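Local coordinates for peptide ABC transporter, peptide-binding protein (PDB 2D5W) that binds oligopeptides, holding a pentapeptide in this structure, and probably delivers them to an ABC transporter for uptake across the membrane, at residues D449-R454 / C458-M463; I27-I32 / Q499-G504. All blocks are in the same frame, centred on the assembly; numbering follows the deposited sequence.

Contact 1: residues D449-R454 / C458-M463; sequences DEFIQR and CKWTGM
W460 sets its CG between the backbone N and the carbonyl carbon (chi1 49°), while F451 swings its CG opposite its own N (chi1 -172°). The two rings then come together nearly parallel but offset so far that they hardly overlap, with the phenyl centroid 5.2 Å from that of the five-membered indole ring. W460 CD1 sits over one face of F451, toward the rim, and F451 CZ touches W460 CB at 3.7 Å. The indole edge faces the end of helix 449-452. W460 NE1 donates to I452 O at 3.3 Å, nearly straight (165°). The acceptor lies in the ring plane, but the donor stands well above the plane of the carbonyl. F451 O lies along the same edge, 3.3 Å from W460 CD1. A second bond runs between backbones, from K459 N to R454 O at 3.2 Å. The K459 chain is bent at chi2 and again at chi3. Its CG rests 3.5 Å from R454 CB, and its CE lies 3.6 Å from E450 O. The guanidinium end of R454 turns from the loop, gives NH2 to Q453 O and makes a cation-pi contact with Y498. C458 is tied to C314 by a disulfide. A leucine in place of W460 would probably leave I452 O without its indole donor and one face of F451 without its aromatic neighbour. The chemistry implies that the buried indole N-H of W460 has its partner in a carbonyl of the last helical residue, which joins the helix end to the loop before strand 463-469.

Contact 2: residues I27-I32 / Q499-G504; sequences ISNQAI and QGQNIG
N29 and Q501 meet through their amide nitrogens alone. N29 CA and Q501 CA lie 10.3 Å apart, and both side chains reach into the gap, Q501 further. CB leaves the Q501 backbone toward 27-32. CG then stands opposite the carbonyl carbon (chi1 -64°), and the chain runs on extended to CD. The aliphatic part does not touch N29, but Q501 packs against an apolar side chain of the bound peptide. CD is still 4.5 Å from N29 ND2. OE1 turns off to 5.0 Å from that ND2, so NE2 is the atom that approaches. Q501 NE2 stops 3.3 Å from N29 ND2. Both are donors, so no hydrogen bond joins them, and the amide planes are turned 58° apart. The bond that holds Q501 NE2 goes to the backbone of the peptide, on which N29 also packs. Behind N29, S28 OG accepts from Q30 N at 3.2 Å, an ST turn, and gives its own proton to Q30 OE1 at 2.6 Å. That turn leads into helix 31-40, where the A31 backbone bonds the peptide. A ligand site lined by such distant segments is consistent with the cleft of the type 2 periplasmic-binding-protein fold.

In the fold
The centres of contacts 1 and 2 lie about 11 Å apart, and both halves of contact 2 touch contact 1. D449 N probably bonds to I27 O at 2.8 Å, which ties the start of helix 449-452 to the segment 27-32. I503 makes the second link, on the side of 499-504. Its CD1 packs 3.3 Å from W460 CZ2, and its CG2 lies 3.6 Å from I452 O. L119 is a shared neighbour, touched by N29 and by Q453. Contact 2 is deeper, about 7 Å from the centre of the chain, against about 17 Å for contact 1. It reaches the bound peptide directly; contact 1 adjoins it through D449, I452 and W460.

Contact 1: residues D449-R454 / C458-M463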
ATOM      1  N   ASP A 449       8.965   6.294  -5.994  1.00  9.17           N
ATOM      2  CA  ASP A 449       9.854   5.243  -6.476  1.00  9.08           C
ATOM      3  C   ASP A 449      11.342   5.541  -6.356  1.00  9.02           C
ATOM      4  O   ASP A 449      12.116   4.685  -5.918  1.00  9.62           O
ATOM      5  CB  ASP A 449       9.520   4.867  -7.935  1.00 10.10           C
ATOM      6  CG  ASP A 449       9.684   6.028  -8.925  1.00 11.15           C
ATOM      7  OD1 ASP A 449       9.692   5.738 -10.145  1.00 12.75           O
ATOM      8  OD2 ASP A 449       9.789   7.206  -8.522  1.00 11.51           O
ATOM      9  N   GLU A 450      11.742   6.755  -6.724  1.00  9.41           N
ATOM     10  CA  GLU A 450      13.145   7.129  -6.697  1.00 10.79           C
ATOM     11  C   GLU A 450      13.777   7.120  -5.319  1.00 10.62           C
ATOM     12  O   GLU A 450      14.990   7.280  -5.190  1.00 11.42           O
ATOM     13  CB  GLU A 450      13.345   8.482  -7.383  1.00 13.07           C
ATOM     14  CG  GLU A 450      12.908   8.458  -8.841  1.00 19.73           C
ATOM     15  CD  GLU A 450      13.587   9.515  -9.686  1.00 23.04           C
ATOM     16  OE1 GLU A 450      13.537  10.705  -9.312  1.00 27.19           O
ATOM     17  OE2 GLU A 450      14.167   9.150 -10.733  1.00 26.34           O
ATOM     18  N   PHE A 451      12.964   6.942  -4.283  1.00  9.97           N
ATOM     19  CA  PHE A 451      13.510   6.841  -2.938  1.00  9.53           C
ATOM     20  C   PHE A 451      13.305   5.423  -2.408  1.00  9.53           C
ATOM     21  O   PHE A 451      14.258   4.654  -2.293  1.00 10.65           O
ATOM     22  CB  PHE A 451      12.864   7.828  -1.961  1.00 10.85           C
ATOM     23  CG  PHE A 451      13.551   7.866  -0.617  1.00 10.57           C
ATOM     24  CD1 PHE A 451      14.720   8.600  -0.439  1.00 13.42           C
ATOM     25  CD2 PHE A 451      13.064   7.123   0.453  1.00 10.61           C
ATOM     26  CE1 PHE A 451      15.396   8.591   0.782  1.00 13.61           C
ATOM     27  CE2 PHE A 451      13.735   7.109   1.681  1.00 11.10           C
ATOM     28  CZ  PHE A 451      14.900   7.844   1.842  1.00 12.17           C
ATOM     29  N   ILE A 452      12.058   5.064  -2.122  1.00  9.55           N
ATOM     30  CA  ILE A 452      11.767   3.754  -1.551  1.00  9.41           C
ATOM     31  C   ILE A 452      12.260   2.555  -2.360  1.00  8.97           C
ATOM     32  O   ILE A 452      12.741   1.578  -1.782  1.00  9.54           O
ATOM     33  CB  ILE A 452      10.241   3.610  -1.246  1.00  9.74           C
ATOM     34  CG1 ILE A 452       9.964   2.285  -0.533  1.00 10.28           C
ATOM     35  CG2 ILE A 452       9.429   3.713  -2.522  1.00 10.46           C
ATOM     36  CD1 ILE A 452       8.586   2.220   0.112  1.00 13.93           C
ATOM     37  N   GLN A 453      12.169   2.634  -3.685  1.00  8.80           N
ATOM     38  CA  GLN A 453      12.591   1.532  -4.544  1.00  9.78           C
ATOM     39  C   GLN A 453      14.012   1.668  -5.093  1.00  9.27           C
ATOM     40  O   GLN A 453      14.342   1.088  -6.127  1.00  9.87           O
ATOM     41  CB  GLN A 453      11.566   1.361  -5.680  1.00 10.19           C
ATOM     42  CG  GLN A 453      10.258   0.741  -5.164  1.00 11.43           C
ATOM     43  CD  GLN A 453       9.009   1.092  -5.964  1.00 11.36           C
ATOM     44  OE1 GLN A 453       7.903   0.698  -5.587  1.00 16.26           O
ATOM     45  NE2 GLN A 453       9.172   1.821  -7.058  1.00 11.09           N
ATOM     46  N   ARG A 454      14.862   2.409  -4.384  1.00  9.61           N
ATOM     47  CA  ARG A 454      16.242   2.605  -4.821  1.00  9.41           C
ATOM     48  C   ARG A 454      17.301   2.343  -3.746  1.00  9.35           C
ATOM     49  O   ARG A 454      18.379   2.943  -3.766  1.00 10.24           O
ATOM     50  CB  ARG A 454      16.411   4.015  -5.397  1.00 10.06           C
ATOM     51  CG  ARG A 454      15.564   4.281  -6.646  1.00 10.17           C
ATOM     52  CD  ARG A 454      16.024   3.459  -7.850  1.00 10.76           C
ATOM     53  NE  ARG A 454      15.283   3.808  -9.064  1.00 12.11           N
ATOM     54  CZ  ARG A 454      14.054   3.389  -9.353  1.00 10.90           C
ATOM     55  NH1 ARG A 454      13.470   3.774 -10.479  1.00 12.61           N
ATOM     56  NH2 ARG A 454      13.413   2.564  -8.535  1.00 11.62           N
ATOM     57  N   CYS A 458      21.658   2.762  -2.981  1.00 12.22           N
ATOM     58  CA  CYS A 458      22.018   3.363  -1.701  1.00 13.39           C
ATOM     59  C   CYS A 458      21.339   4.708  -1.400  1.00 12.48           C
ATOM     60  O   CYS A 458      21.912   5.562  -0.723  1.00 14.05           O
ATOM     61  CB  CYS A 458      23.550   3.493  -1.597  1.00 14.73           C
ATOM     62  SG  CYS A 458      24.478   2.111  -2.355  1.00 17.09           S
ATOM     63  N   LYS A 459      20.108   4.883  -1.882  1.00 12.75           N
ATOM     64  CA  LYS A 459      19.358   6.117  -1.637  1.00 12.66           C
ATOM     65  C   LYS A 459      19.062   6.261  -0.145  1.00 12.08           C
ATOM     66  O   LYS A 459      19.106   7.364   0.395  1.00 13.92           O
ATOM     67  CB  LYS A 459      18.068   6.135  -2.459  1.00 14.51           C
ATOM     68  CG  LYS A 459      18.276   6.534  -3.914  1.00 19.78           C
ATOM     69  CD  LYS A 459      18.740   7.984  -4.039  1.00 23.86           C
ATOM     70  CE  LYS A 459      17.705   8.958  -3.490  1.00 26.01           C
ATOM     71  NZ  LYS A 459      18.115  10.383  -3.656  1.00 27.02           N
ATOM     72  N   TRP A 460      18.704   5.154   0.502  1.00 11.67           N
ATOM     73  CA  TRP A 460      18.519   5.138   1.951  1.00 11.00           C
ATOM     74  C   TRP A 460      19.450   3.992   2.338  1.00 10.81           C
ATOM     75  O   TRP A 460      19.498   2.967   1.654  1.00 11.74           O
ATOM     76  CB  TRP A 460      17.058   4.927   2.390  1.00 10.71           C
ATOM     77  CG  TRP A 460      16.291   3.811   1.776  1.00 10.25           C
ATOM     78  CD1 TRP A 460      15.615   3.828   0.589  1.00 11.49           C
ATOM     79  CD2 TRP A 460      16.043   2.531   2.361  1.00  9.53           C
ATOM     80  NE1 TRP A 460      14.957   2.638   0.404  1.00 11.61           N
ATOM     81  CE2 TRP A 460      15.203   1.822   1.477  1.00 10.85           C
ATOM     82  CE3 TRP A 460      16.450   1.911   3.552  1.00 10.07           C
ATOM     83  CZ2 TRP A 460      14.761   0.522   1.747  1.00 12.11           C
ATOM     84  CZ3 TRP A 460      16.012   0.621   3.818  1.00 11.71           C
ATOM     85  CH2 TRP A 460      15.177  -0.059   2.919  1.00 11.53           C
ATOM     86  N   THR A 461      20.201   4.178   3.418  1.00 11.04           N
ATOM     87  CA  THR A 461      21.238   3.225   3.804  1.00 11.66           C
ATOM     88  C   THR A 461      21.152   2.508   5.139  1.00 11.57           C
ATOM     89  O   THR A 461      22.118   1.856   5.547  1.00 13.93           O
ATOM     90  CB  THR A 461      22.594   3.933   3.787  1.00 12.71           C
ATOM     91  OG1 THR A 461      22.562   5.012   4.731  1.00 16.55           O
ATOM     92  CG2 THR A 461      22.888   4.494   2.399  1.00 15.75           C
ATOM     93  N   GLY A 462      20.030   2.621   5.829  1.00 10.44           N
ATOM     94  CA  GLY A 462      19.930   1.957   7.111  1.00 10.24           C
ATOM     95  C   GLY A 462      18.538   1.462   7.414  1.00  9.38           C
ATOM     96  O   GLY A 462      18.081   0.477   6.837  1.00 10.36           O
ATOM     97  N   MET A 463      17.877   2.165   8.327  1.00  9.43           N
ATOM     98  CA  MET A 463      16.525   1.851   8.768  1.00  9.20           C
ATOM     99  C   MET A 463      15.510   2.782   8.109  1.00  8.57           C
ATOM    100  O   MET A 463      15.770   3.970   7.933  1.00  9.31           O
ATOM    101  CB  MET A 463      16.440   2.009  10.287  1.00  9.45           C
ATOM    102  CG  MET A 463      17.340   1.060  11.068  1.00 10.16           C
ATOM    103  SD  MET A 463      17.657   1.595  12.781  1.00 18.69           S
ATOM    104  CE  MET A 463      16.057   1.345  13.536  1.00 17.91           C
TER

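Contact 2: residues I27-I32 / Q499-G504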
ATOM      1  N   ILE A  27       5.264   4.939  -9.979  1.00  9.46           N
ATOM      2  CA  ILE A  27       5.904   6.132  -9.426  1.00  9.65           C
ATOM      3  C   ILE A  27       5.533   6.245  -7.950  1.00  9.30           C
ATOM      4  O   ILE A  27       6.386   6.517  -7.104  1.00  9.45           O
ATOM      5  CB  ILE A  27       5.475   7.410 -10.169  1.00  9.87           C
ATOM      6  CG1 ILE A  27       5.915   7.318 -11.634  1.00 12.58           C
ATOM      7  CG2 ILE A  27       6.089   8.637  -9.499  1.00 10.46           C
ATOM      8  CD1 ILE A  27       5.602   8.542 -12.462  1.00 15.17           C
ATOM      9  N   SER A  28       4.254   6.048  -7.645  1.00  9.30           N
ATOM     10  CA  SER A  28       3.786   6.084  -6.268  1.00 10.22           C
ATOM     11  C   SER A  28       2.733   5.027  -6.015  1.00  9.63           C
ATOM     12  O   SER A  28       1.773   4.886  -6.782  1.00 10.34           O
ATOM     13  CB  SER A  28       3.185   7.437  -5.901  1.00  9.75           C
ATOM     14  OG  SER A  28       2.571   7.338  -4.623  1.00 11.61           O
ATOM     15  N   ASN A  29       2.917   4.288  -4.932  1.00 10.03           N
ATOM     16  CA  ASN A  29       1.965   3.273  -4.533  1.00 10.49           C
ATOM     17  C   ASN A  29       1.458   3.635  -3.132  1.00  9.89           C
ATOM     18  O   ASN A  29       1.046   2.775  -2.361  1.00 12.23           O
ATOM     19  CB  ASN A  29       2.621   1.892  -4.542  1.00 13.53           C
ATOM     20  CG  ASN A  29       1.624   0.784  -4.320  1.00 14.05           C
ATOM     21  OD1 ASN A  29       0.498   0.844  -4.810  1.00 16.01           O
ATOM     22  ND2 ASN A  29       2.034  -0.244  -3.587  1.00 16.70           N
ATOM     23  N   GLN A  30       1.495   4.926  -2.817  1.00  8.55           N
ATOM     24  CA  GLN A  30       1.028   5.428  -1.527  1.00  8.78           C
ATOM     25  C   GLN A  30      -0.408   5.014  -1.254  1.00  8.29           C
ATOM     26  O   GLN A  30      -1.264   5.076  -2.140  1.00  8.53           O
ATOM     27  CB  GLN A  30       1.059   6.952  -1.504  1.00  7.83           C
ATOM     28  CG  GLN A  30       2.420   7.592  -1.406  1.00  8.17           C
ATOM     29  CD  GLN A  30       2.351   9.049  -1.801  1.00  7.96           C
ATOM     30  OE1 GLN A  30       2.221   9.376  -2.981  1.00  9.30           O
ATOM     31  NE2 GLN A  30       2.407   9.936  -0.817  1.00  8.51           N
ATOM     32  N   ALA A  31      -0.676   4.617  -0.018  1.00  7.65           N
ATOM     33  CA  ALA A  31      -2.024   4.247   0.371  1.00  8.18           C
ATOM     34  C   ALA A  31      -2.976   5.429   0.161  1.00  7.72           C
ATOM     35  O   ALA A  31      -4.107   5.241  -0.283  1.00  8.83           O
ATOM     36  CB  ALA A  31      -2.047   3.811   1.834  1.00  9.24           C
ATOM     37  N   ILE A  32      -2.527   6.646   0.460  1.00  7.65           N
ATOM     38  CA  ILE A  32      -3.412   7.798   0.300  1.00  8.37           C
ATOM     39  C   ILE A  32      -3.798   7.998  -1.164  1.00  8.11           C
ATOM     40  O   ILE A  32      -4.935   8.369  -1.468  1.00  8.17           O
ATOM     41  CB  ILE A  32      -2.788   9.108   0.899  1.00  7.90           C
ATOM     42  CG1 ILE A  32      -3.782  10.270   0.773  1.00  8.34           C
ATOM     43  CG2 ILE A  32      -1.478   9.453   0.204  1.00  8.92           C
ATOM     44  CD1 ILE A  32      -5.104  10.052   1.483  1.00  9.22           C
ATOM     45  N   GLN A 499      11.833  -3.569 -10.680  1.00  9.28           N
ATOM     46  CA  GLN A 499      10.544  -4.201 -10.421  1.00  9.80           C
ATOM     47  C   GLN A 499      10.489  -4.848  -9.038  1.00  9.36           C
ATOM     48  O   GLN A 499      11.512  -5.279  -8.499  1.00 10.55           O
ATOM     49  CB  GLN A 499      10.267  -5.271 -11.483  1.00  9.63           C
ATOM     50  CG  GLN A 499      10.280  -4.745 -12.909  1.00  9.85           C
ATOM     51  CD  GLN A 499      10.159  -5.840 -13.960  1.00 11.28           C
ATOM     52  OE1 GLN A 499      10.516  -6.997 -13.721  1.00 12.21           O
ATOM     53  NE2 GLN A 499       9.679  -5.471 -15.141  1.00 12.36           N
ATOM     54  N   GLY A 500       9.293  -4.909  -8.462  1.00  9.91           N
ATOM     55  CA  GLY A 500       9.141  -5.546  -7.166  1.00 10.31           C
ATOM     56  C   GLY A 500       9.114  -4.643  -5.949  1.00  9.46           C
ATOM     57  O   GLY A 500       9.409  -3.449  -6.032  1.00 10.20           O
ATOM     58  N   GLN A 501       8.776  -5.241  -4.809  1.00  9.12           N
ATOM     59  CA  GLN A 501       8.673  -4.517  -3.549  1.00  9.40           C
ATOM     60  C   GLN A 501       9.547  -5.037  -2.407  1.00  9.57           C
ATOM     61  O   GLN A 501       9.350  -4.641  -1.260  1.00  9.49           O
ATOM     62  CB  GLN A 501       7.210  -4.479  -3.091  1.00 11.23           C
ATOM     63  CG  GLN A 501       6.289  -3.706  -4.019  1.00 13.91           C
ATOM     64  CD  GLN A 501       4.858  -3.696  -3.523  1.00 15.62           C
ATOM     65  OE1 GLN A 501       4.174  -4.718  -3.553  1.00 17.24           O
ATOM     66  NE2 GLN A 501       4.405  -2.545  -3.049  1.00 17.51           N
ATOM     67  N   ASN A 502      10.481  -5.935  -2.706  1.00  9.12           N
ATOM     68  CA  ASN A 502      11.408  -6.436  -1.682  1.00  8.17           C
ATOM     69  C   ASN A 502      12.480  -5.342  -1.675  1.00  8.55           C
ATOM     70  O   ASN A 502      13.594  -5.524  -2.172  1.00  9.54           O
ATOM     71  CB  ASN A 502      12.004  -7.779  -2.114  1.00  9.27           C
ATOM     72  CG  ASN A 502      12.909  -8.395  -1.055  1.00  9.38           C
ATOM     73  OD1 ASN A 502      13.418  -7.709  -0.163  1.00  9.49           O
ATOM     74  ND2 ASN A 502      13.129  -9.699  -1.164  1.00 10.16           N
ATOM     75  N   ILE A 503      12.109  -4.200  -1.102  1.00  8.56           N
ATOM     76  CA  ILE A 503      12.952  -3.015  -1.083  1.00  8.65           C
ATOM     77  C   ILE A 503      14.249  -3.093  -0.293  1.00  9.14           C
ATOM     78  O   ILE A 503      15.167  -2.316  -0.550  1.00  9.74           O
ATOM     79  CB  ILE A 503      12.126  -1.780  -0.624  1.00  8.89           C
ATOM     80  CG1 ILE A 503      11.566  -2.000   0.786  1.00 10.41           C
ATOM     81  CG2 ILE A 503      10.971  -1.541  -1.605  1.00  9.04           C
ATOM     82  CD1 ILE A 503      12.586  -1.964   1.888  1.00 19.58           C
ATOM     83  N   GLY A 504      14.314  -4.022   0.657  1.00  8.76           N
ATOM     84  CA  GLY A 504      15.506  -4.196   1.474  1.00  9.50           C
ATOM     85  C   GLY A 504      16.501  -5.208   0.922  1.00  8.43           C
ATOM     86  O   GLY A 504      17.566  -5.410   1.507  1.00  9.91           O
TER